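Local atomic coordinates of fiber (Bovine adenovirus 4, PDB entry 4UE0), a protein that forms the trimeric head domain of the adenovirus fibre, the capsid protein through which the virus probably attaches to its host cell receptor. Residues 50-64 with 90-104. Sequence-based numbering, arbitrary orientation.
Sequences TTIYFQADSGLESIF and ISKKQSIISINFSSS
Strand 51-55 runs antiparallel to strand 96-101, with short axes 4.6 Å apart at closest. Ile-52 and Ile-99 form one hydrogen-bonded pair, Phe-54 and Ile-97 the next. Phe-101 N to Thr-50 O extends the pairing at one end, and Ala-56 N to Ser-95 O at the other. A type II' turn from Lys-93 to Ile-96 joins strand 83-93 to strand 96-101.

Ile-52, Phe-54, Ile-97 and Ile-99 share the buried face. Ile-97 CB sits over one face of the Phe-54 ring, off centre, 3.7 Å from Phe-54 CZ. Phe-54 CG lies between its backbone N and carbonyl carbon (chi1 59°), bringing the ring back beside Ile-97. Ile-97 CD1 is wedged tightly, 3.3 Å from Ala-56 CB and 3.5 Å from Leu-60 CG. Strand 19-29 of the other sheet covers this face, with Leu-23 on Phe-54 and Ile-21 on Ile-99.

Beyond helix 58-61, Lys-92 CB lies over a face of the Phe-64 ring, 3.8 Å from Phe-64 CD2. Phe-64 CZ touches Ile-90 CG2, and Ile-90 O lies at the ring edge, in plane. Lys-92 is extended to CD and then bends (chi3 84°, chi4 69°). Its NZ donates a hydrogen bond to Gln-94 O, leaving a long salt bridge of 3.7 Å from Lys-92 NZ to Glu-61 OE2.

On the opposite face, Thr-51 OG1 donates to Asn-100 OD1 at 2.7 Å, from above the amide plane. A water bridges Asn-100 OD1 and Thr-50 O.

Within the chain, edge strand 51-55 and its neighbour 96-101 belong to one antiparallel sheet of a beta-sandwich, the fold of adenovirus fibre heads.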
loop_
_atom_site.group_PDB
_atom_site.type_symbol
_atom_site.label_atom_id
_atom_site.label_comp_id
_atom_site.label_asym_id
_atom_site.label_seq_id
_atom_site.Cartn_x
_atom_site.Cartn_y
_atom_site.Cartn_z
ATOM N N THR A 50 -9.999 -17.411 8.380
ATOM C CA THR A 50 -9.222 -17.547 7.168
ATOM C C THR A 50 -9.946 -16.957 5.977
ATOM O O THR A 50 -9.313 -16.662 4.966
ATOM C CB THR A 50 -8.874 -19.021 6.866
ATOM O OG1 THR A 50 -10.062 -19.817 6.851
ATOM C CG2 THR A 50 -7.965 -19.561 7.915
ATOM N N THR A 51 -11.258 -16.841 6.058
ATOM C CA THR A 51 -12.063 -16.374 4.928
ATOM C C THR A 51 -13.157 -15.446 5.413
ATOM O O THR A 51 -13.815 -15.750 6.413
ATOM C CB THR A 51 -12.735 -17.543 4.164
ATOM O OG1 THR A 51 -11.769 -18.566 3.870
ATOM C CG2 THR A 51 -13.428 -17.061 2.910
ATOM N N ILE A 52 -13.322 -14.317 4.734
ATOM C CA ILE A 52 -14.458 -13.434 4.918
ATOM C C ILE A 52 -15.233 -13.445 3.619
ATOM O O ILE A 52 -14.662 -13.231 2.558
ATOM C CB ILE A 52 -14.015 -12.000 5.250
ATOM C CG1 ILE A 52 -13.291 -11.968 6.592
ATOM C CG2 ILE A 52 -15.197 -11.065 5.248
ATOM C CD1 ILE A 52 -12.616 -10.634 6.889
ATOM N N TYR A 53 -16.529 -13.740 3.694
ATOM C CA TYR A 53 -17.353 -13.805 2.494
ATOM C C TYR A 53 -18.648 -13.044 2.731
ATOM O O TYR A 53 -19.084 -12.850 3.872
ATOM C CB TYR A 53 -17.629 -15.268 2.113
ATOM C CG TYR A 53 -18.278 -16.044 3.194
ATOM C CD1 TYR A 53 -19.636 -15.889 3.481
ATOM C CD2 TYR A 53 -17.539 -16.886 3.993
ATOM C CE1 TYR A 53 -20.212 -16.540 4.528
ATOM C CE2 TYR A 53 -18.140 -17.589 5.025
ATOM C CZ TYR A 53 -19.487 -17.399 5.297
ATOM O OH TYR A 53 -20.079 -18.072 6.353
ATOM N N PHE A 54 -19.282 -12.642 1.649
ATOM C CA PHE A 54 -20.495 -11.873 1.714
ATOM C C PHE A 54 -21.080 -11.764 0.313
ATOM O O PHE A 54 -20.427 -12.049 -0.686
ATOM C CB PHE A 54 -20.225 -10.474 2.305
ATOM C CG PHE A 54 -19.234 -9.670 1.517
ATOM C CD1 PHE A 54 -17.862 -9.831 1.718
ATOM C CD2 PHE A 54 -19.679 -8.764 0.572
ATOM C CE1 PHE A 54 -16.964 -9.100 0.978
ATOM C CE2 PHE A 54 -18.795 -8.029 -0.162
ATOM C CZ PHE A 54 -17.441 -8.192 0.038
ATOM N N GLN A 55 -22.316 -11.313 0.268
ATOM C CA GLN A 55 -23.013 -11.145 -0.992
ATOM C C GLN A 55 -22.800 -9.713 -1.461
ATOM O O GLN A 55 -23.027 -8.745 -0.719
ATOM C CB GLN A 55 -24.484 -11.512 -0.842
ATOM C CG GLN A 55 -25.211 -11.794 -2.139
ATOM C CD GLN A 55 -26.607 -12.320 -1.876
ATOM O OE1 GLN A 55 -27.019 -12.491 -0.722
ATOM N NE2 GLN A 55 -27.341 -12.584 -2.941
ATOM N N ALA A 56 -22.338 -9.588 -2.699
ATOM C CA ALA A 56 -21.923 -8.305 -3.222
ATOM C C ALA A 56 -23.084 -7.541 -3.706
ATOM O O ALA A 56 -24.030 -8.112 -4.236
ATOM C CB ALA A 56 -20.947 -8.469 -4.367
ATOM N N ASP A 57 -22.935 -6.232 -3.547
ATOM C CA ASP A 57 -23.761 -5.220 -4.172
ATOM C C ASP A 57 -23.306 -4.994 -5.630
ATOM O O ASP A 57 -22.191 -5.373 -6.044
ATOM C CB ASP A 57 -23.613 -3.911 -3.367
ATOM C CG ASP A 57 -22.132 -3.542 -3.101
ATOM O OD1 ASP A 57 -21.484 -4.160 -2.241
ATOM O OD2 ASP A 57 -21.634 -2.636 -3.772
ATOM N N SER A 58 -24.165 -4.334 -6.403
ATOM C CA SER A 58 -23.881 -4.026 -7.811
ATOM C C SER A 58 -22.539 -3.302 -8.033
ATOM O O SER A 58 -21.780 -3.623 -8.981
ATOM C CB SER A 58 -25.017 -3.160 -8.368
ATOM O OG SER A 58 -25.103 -1.904 -7.688
ATOM N N GLY A 59 -22.277 -2.313 -7.171
ATOM C CA GLY A 59 -21.079 -1.499 -7.294
ATOM C C GLY A 59 -19.845 -2.383 -7.209
ATOM O O GLY A 59 -18.987 -2.400 -8.086
ATOM N N LEU A 60 -19.771 -3.165 -6.153
ATOM C CA LEU A 60 -18.587 -3.962 -5.924
ATOM C C LEU A 60 -18.428 -5.054 -6.971
ATOM O O LEU A 60 -17.316 -5.387 -7.423
ATOM C CB LEU A 60 -18.684 -4.560 -4.545
ATOM C CG LEU A 60 -17.443 -5.153 -3.958
ATOM C CD1 LEU A 60 -16.205 -4.255 -4.040
ATOM C CD2 LEU A 60 -17.777 -5.456 -2.519
ATOM N N GLU A 61 -19.542 -5.646 -7.367
ATOM C CA GLU A 61 -19.450 -6.691 -8.357
ATOM C C GLU A 61 -18.808 -6.150 -9.643
ATOM O O GLU A 61 -18.206 -6.931 -10.384
ATOM C CB GLU A 61 -20.810 -7.272 -8.692
ATOM C CG GLU A 61 -21.349 -8.335 -7.756
ATOM C CD GLU A 61 -22.591 -8.998 -8.326
ATOM O OE1 GLU A 61 -23.604 -8.291 -8.480
ATOM O OE2 GLU A 61 -22.558 -10.205 -8.634
ATOM N N SER A 62 -18.951 -4.837 -9.913
ATOM C CA SER A 62 -18.511 -4.251 -11.185
ATOM C C SER A 62 -17.000 -4.287 -11.394
ATOM O O SER A 62 -16.550 -4.109 -12.531
ATOM C CB SER A 62 -19.072 -2.819 -11.355
ATOM O OG SER A 62 -18.448 -1.823 -10.532
ATOM N N ILE A 63 -16.214 -4.506 -10.335
ATOM C CA ILE A 63 -14.771 -4.492 -10.496
ATOM C C ILE A 63 -14.222 -5.892 -10.809
ATOM O O ILE A 63 -13.017 -6.045 -11.091
ATOM C CB ILE A 63 -14.023 -3.875 -9.275
ATOM C CG1 ILE A 63 -14.111 -4.780 -8.034
ATOM C CG2 ILE A 63 -14.498 -2.456 -8.983
ATOM C CD1 ILE A 63 -13.172 -4.393 -6.932
ATOM N N PHE A 64 -15.076 -6.915 -10.733
ATOM C CA PHE A 64 -14.637 -8.294 -10.970
ATOM C C PHE A 64 -14.876 -8.674 -12.422
ATOM O O PHE A 64 -15.737 -9.475 -12.746
ATOM C CB PHE A 64 -15.311 -9.289 -10.000
ATOM C CG PHE A 64 -14.880 -9.112 -8.559
ATOM C CD1 PHE A 64 -15.484 -8.146 -7.768
ATOM C CD2 PHE A 64 -13.846 -9.876 -7.992
ATOM C CE1 PHE A 64 -15.121 -7.962 -6.465
ATOM C CE2 PHE A 64 -13.472 -9.676 -6.674
ATOM C CZ PHE A 64 -14.105 -8.710 -5.917
ATOM N N ILE A 90 -8.896 -12.058 -3.311
ATOM C CA ILE A 90 -10.294 -11.668 -3.354
ATOM C C ILE A 90 -10.883 -12.067 -4.694
ATOM O O ILE A 90 -10.422 -11.665 -5.746
ATOM C CB ILE A 90 -10.506 -10.171 -3.137
ATOM C CG1 ILE A 90 -9.696 -9.638 -1.951
ATOM C CG2 ILE A 90 -11.997 -9.925 -2.935
ATOM C CD1 ILE A 90 -8.319 -9.068 -2.285
ATOM N N SER A 91 -11.873 -12.946 -4.607
ATOM C CA SER A 91 -12.488 -13.605 -5.761
ATOM C C SER A 91 -14.025 -13.494 -5.677
ATOM O O SER A 91 -14.560 -13.182 -4.614
ATOM C CB SER A 91 -12.053 -15.082 -5.791
ATOM O OG SER A 91 -12.394 -15.784 -4.614
ATOM N N LYS A 92 -14.684 -13.731 -6.807
ATOM C CA LYS A 92 -16.131 -13.721 -6.870
ATOM C C LYS A 92 -16.611 -14.997 -7.556
ATOM O O LYS A 92 -16.047 -15.431 -8.571
ATOM C CB LYS A 92 -16.605 -12.495 -7.635
ATOM C CG LYS A 92 -18.108 -12.347 -7.677
ATOM C CD LYS A 92 -18.535 -10.993 -8.205
ATOM C CE LYS A 92 -18.576 -10.968 -9.714
ATOM N NZ LYS A 92 -19.688 -11.807 -10.248
ATOM N N LYS A 93 -17.651 -15.601 -6.990
ATOM C CA LYS A 93 -18.412 -16.659 -7.644
ATOM C C LYS A 93 -19.879 -16.268 -7.494
ATOM O O LYS A 93 -20.370 -16.121 -6.380
ATOM C CB LYS A 93 -18.121 -18.032 -7.044
ATOM C CG LYS A 93 -18.889 -19.120 -7.782
ATOM C CD LYS A 93 -18.674 -20.532 -7.257
ATOM C CE LYS A 93 -19.423 -21.540 -8.141
ATOM N NZ LYS A 93 -19.642 -22.905 -7.562
ATOM N N GLN A 94 -20.546 -16.067 -8.625
ATOM C CA GLN A 94 -21.888 -15.494 -8.682
ATOM C C GLN A 94 -21.813 -14.163 -7.964
ATOM O O GLN A 94 -20.936 -13.371 -8.278
ATOM C CB GLN A 94 -22.931 -16.473 -8.139
ATOM C CG GLN A 94 -22.891 -17.783 -8.905
ATOM C CD GLN A 94 -23.894 -18.777 -8.408
ATOM O OE1 GLN A 94 -23.640 -19.530 -7.458
ATOM N NE2 GLN A 94 -25.050 -18.781 -9.030
ATOM N N SER A 95 -22.679 -13.928 -6.998
ATOM C CA SER A 95 -22.717 -12.678 -6.271
ATOM C C SER A 95 -21.923 -12.742 -4.956
ATOM O O SER A 95 -21.912 -11.764 -4.217
ATOM C CB SER A 95 -24.179 -12.277 -6.038
ATOM O OG SER A 95 -24.880 -13.315 -5.362
ATOM N N ILE A 96 -21.230 -13.854 -4.698
ATOM C CA ILE A 96 -20.532 -14.045 -3.439
ATOM C C ILE A 96 -19.072 -13.661 -3.614
ATOM O O ILE A 96 -18.356 -14.258 -4.412
ATOM C CB ILE A 96 -20.587 -15.508 -2.938
ATOM C CG1 ILE A 96 -22.027 -16.015 -2.783
ATOM C CG2 ILE A 96 -19.833 -15.648 -1.606
ATOM C CD1 ILE A 96 -22.844 -15.249 -1.773
ATOM N N ILE A 97 -18.641 -12.672 -2.847
ATOM C CA ILE A 97 -17.234 -12.296 -2.776
ATOM C C ILE A 97 -16.580 -13.012 -1.605
ATOM O O ILE A 97 -17.134 -13.032 -0.491
ATOM C CB ILE A 97 -17.093 -10.770 -2.643
ATOM C CG1 ILE A 97 -17.695 -10.126 -3.897
ATOM C CG2 ILE A 97 -15.624 -10.370 -2.441
ATOM C CD1 ILE A 97 -17.635 -8.624 -3.973
ATOM N N SER A 98 -15.403 -13.597 -1.854
ATOM C CA SER A 98 -14.599 -14.252 -0.845
ATOM C C SER A 98 -13.230 -13.578 -0.753
ATOM O O SER A 98 -12.545 -13.407 -1.762
ATOM C CB SER A 98 -14.424 -15.723 -1.199
ATOM O OG SER A 98 -15.670 -16.398 -1.181
ATOM N N ILE A 99 -12.882 -13.220 0.481
ATOM C CA ILE A 99 -11.585 -12.674 0.843
ATOM C C ILE A 99 -10.882 -13.771 1.620
ATOM O O ILE A 99 -11.266 -14.092 2.746
ATOM C CB ILE A 99 -11.729 -11.403 1.723
ATOM C CG1 ILE A 99 -12.533 -10.312 1.001
ATOM C CG2 ILE A 99 -10.351 -10.864 2.106
ATOM C CD1 ILE A 99 -12.967 -9.173 1.879
ATOM N N ASN A 100 -9.855 -14.343 1.010
ATOM C CA ASN A 100 -9.122 -15.444 1.606
ATOM C C ASN A 100 -7.775 -14.996 2.074
ATOM O O ASN A 100 -6.998 -14.431 1.288
ATOM C CB ASN A 100 -8.983 -16.599 0.623
ATOM C CG ASN A 100 -10.161 -17.513 0.692
ATOM O OD1 ASN A 100 -10.309 -18.270 1.666
ATOM N ND2 ASN A 100 -11.004 -17.476 -0.315
ATOM N N PHE A 101 -7.486 -15.245 3.330
ATOM C CA PHE A 101 -6.172 -14.962 3.936
ATOM C C PHE A 101 -5.308 -16.206 3.830
ATOM O O PHE A 101 -5.802 -17.321 3.995
ATOM C CB PHE A 101 -6.361 -14.497 5.385
ATOM C CG PHE A 101 -7.145 -13.234 5.463
ATOM C CD1 PHE A 101 -6.537 -12.009 5.287
ATOM C CD2 PHE A 101 -8.513 -13.270 5.629
ATOM C CE1 PHE A 101 -7.272 -10.846 5.296
ATOM C CE2 PHE A 101 -9.244 -12.100 5.639
ATOM C CZ PHE A 101 -8.631 -10.893 5.457
ATOM N N SER A 102 -4.017 -16.016 3.639
ATOM C CA SER A 102 -3.109 -17.132 3.430
ATOM C C SER A 102 -3.017 -18.048 4.629
ATOM O O SER A 102 -2.722 -19.240 4.480
ATOM C CB SER A 102 -1.746 -16.584 3.051
ATOM O OG SER A 102 -1.273 -15.635 3.991
ATOM N N SER A 103 -3.220 -17.511 5.831
ATOM C CA SER A 103 -3.272 -18.288 7.043
ATOM C C SER A 103 -4.276 -17.607 7.967
ATOM O O SER A 103 -4.725 -16.480 7.705
ATOM C CB SER A 103 -1.866 -18.491 7.615
ATOM O OG SER A 103 -1.287 -17.337 8.044
ATOM N N SER A 104 -4.623 -18.294 9.043
ATOM C CA SER A 104 -5.613 -17.752 9.956
ATOM C C SER A 104 -5.106 -16.490 10.645
ATOM O O SER A 104 -3.979 -16.412 11.096
ATOM C CB SER A 104 -6.036 -18.812 10.978
ATOM O OG SER A 104 -4.955 -19.203 11.806
HETATM O O HOH W 1 -8.283 -18.947 3.216
#